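Local coordinates for NudC domain-containing protein 2 (Mus musculus, PDB 2RH0), which interacts with LIS1 and may regulate the LIS1/dynein pathway by stabilizing LIS1 with the Hsp90 chaperone, at residues L121-F124 against Q125-N128. Residues are numbered along the deposited sequence; the frame is centred on the assembly and turned at random.
Sequences LERF and QKEN
Arg123 and Glu127, one helical turn apart, form an i to i+4 salt bridge in which NE of Arg123 lies 2.9 Å from OE2 of Glu127. The N-H...O angle of 123° makes the hydrogen bond weak; separately, the guanidinium and carboxylate planes stand 64° apart, so they do not pair flat. Arg123 reaches it because its chain, leaving with CG opposite the backbone N (chi1 -174°), bends at chi2 and chi3 and carries NE toward the C-terminal turn. Over one guanidinium face lies CD of Lys126, 3.8 Å above the plane, while Lys126 NZ comes within 3.7 Å of Arg123 NH1, a like-charge approach that the nearby carboxylate probably moderates. With an alanine here, the Glu127 carboxylate would probably lose this cationic mate and Lys126 its flat support. Round the helix, CD1 of Leu121 packs 3.6 Å from NE2 of Gln125. Regular i+4 backbone bonds give way to weak ones from Glu127 N and Asn128 N to Phe124 O as helix 109-127 finishes. This last turn lies on the surface, Phe133 of the following loop touching Phe124 and Gln125. Across the subunit interface, Leu121 and Gln125 meet Trp110 of the second subunit's own helix 109-127, and Arg123 meets its Leu22, between strands 16-20 and 24-30.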
loop_
_atom_site.group_PDB
_atom_site.type_symbol
_atom_site.label_atom_id
_atom_site.label_comp_id
_atom_site.label_asym_id
_atom_site.label_seq_id
_atom_site.Cartn_x
_atom_site.Cartn_y
_atom_site.Cartn_z
ATOM N N LEU A 121 5.538 -1.842 17.010
ATOM C CA LEU A 121 5.815 -3.239 16.729
ATOM C C LEU A 121 7.168 -3.464 16.100
ATOM O O LEU A 121 7.865 -4.387 16.481
ATOM C CB LEU A 121 4.771 -3.796 15.789
ATOM C CG LEU A 121 5.057 -5.193 15.231
ATOM C CD1 LEU A 121 5.065 -6.234 16.392
ATOM C CD2 LEU A 121 4.022 -5.499 14.179
ATOM N N GLU A 122 7.525 -2.654 15.096
ATOM C CA GLU A 122 8.848 -2.729 14.476
ATOM C C GLU A 122 9.915 -2.590 15.561
ATOM O O GLU A 122 10.914 -3.281 15.572
ATOM C CB GLU A 122 9.028 -1.591 13.458
ATOM C CG GLU A 122 10.233 -1.731 12.532
ATOM C CD GLU A 122 10.517 -0.460 11.701
ATOM O OE1 GLU A 122 9.594 0.354 11.498
ATOM O OE2 GLU A 122 11.661 -0.287 11.225
ATOM N N ARG A 123 9.692 -1.668 16.466
ATOM C CA ARG A 123 10.629 -1.366 17.545
ATOM C C ARG A 123 10.687 -2.532 18.535
ATOM O O ARG A 123 11.749 -2.897 19.005
ATOM C CB ARG A 123 10.152 -0.116 18.267
ATOM C CG ARG A 123 11.109 0.403 19.318
ATOM C CD ARG A 123 12.342 0.971 18.610
ATOM N NE ARG A 123 13.612 0.501 19.172
ATOM C CZ ARG A 123 14.798 1.017 18.868
ATOM N NH1 ARG A 123 14.884 2.041 18.022
ATOM N NH2 ARG A 123 15.896 0.519 19.430
ATOM N N PHE A 124 9.530 -3.100 18.842
ATOM C CA PHE A 124 9.441 -4.224 19.751
ATOM C C PHE A 124 10.248 -5.395 19.156
ATOM O O PHE A 124 11.055 -6.005 19.835
ATOM C CB PHE A 124 7.955 -4.604 19.977
ATOM C CG PHE A 124 7.746 -5.552 21.121
ATOM C CD1 PHE A 124 7.911 -5.116 22.425
ATOM C CD2 PHE A 124 7.432 -6.872 20.899
ATOM C CE1 PHE A 124 7.754 -5.990 23.496
ATOM C CE2 PHE A 124 7.264 -7.738 21.953
ATOM C CZ PHE A 124 7.425 -7.299 23.259
ATOM N N GLN A 125 10.051 -5.678 17.876
ATOM C CA GLN A 125 10.779 -6.727 17.198
ATOM C C GLN A 125 12.267 -6.473 17.222
ATOM O O GLN A 125 13.033 -7.382 17.480
ATOM C CB GLN A 125 10.261 -6.892 15.750
ATOM C CG GLN A 125 8.836 -7.508 15.740
ATOM C CD GLN A 125 8.096 -7.436 14.399
ATOM O OE1 GLN A 125 8.361 -6.577 13.561
ATOM N NE2 GLN A 125 7.119 -8.315 14.232
ATOM N N LYS A 126 12.688 -5.254 16.951
ATOM C CA LYS A 126 14.115 -4.897 16.987
ATOM C C LYS A 126 14.742 -5.029 18.409
ATOM O O LYS A 126 15.918 -5.385 18.561
ATOM C CB LYS A 126 14.279 -3.476 16.487
ATOM C CG LYS A 126 15.670 -3.066 16.193
ATOM C CD LYS A 126 15.803 -1.550 16.171
ATOM C CE LYS A 126 17.256 -1.149 15.951
ATOM N NZ LYS A 126 17.486 0.322 16.076
ATOM N N GLU A 127 13.967 -4.740 19.453
ATOM C CA GLU A 127 14.495 -4.805 20.828
ATOM C C GLU A 127 14.440 -6.212 21.428
ATOM O O GLU A 127 15.036 -6.475 22.471
ATOM C CB GLU A 127 13.782 -3.765 21.717
ATOM C CG GLU A 127 14.206 -2.349 21.299
ATOM C CD GLU A 127 13.541 -1.188 22.059
ATOM O OE1 GLU A 127 12.482 -1.406 22.699
ATOM O OE2 GLU A 127 14.093 -0.040 21.973
ATOM N N ASN A 128 13.722 -7.112 20.755
ATOM C CA ASN A 128 13.571 -8.481 21.193
ATOM C C ASN A 128 13.820 -9.431 20.012
ATOM O O ASN A 128 12.919 -10.183 19.640
ATOM C CB ASN A 128 12.172 -8.672 21.733
ATOM C CG ASN A 128 11.872 -7.704 22.826
ATOM O OD1 ASN A 128 11.346 -6.619 22.568
ATOM N ND2 ASN A 128 12.239 -8.048 24.050
#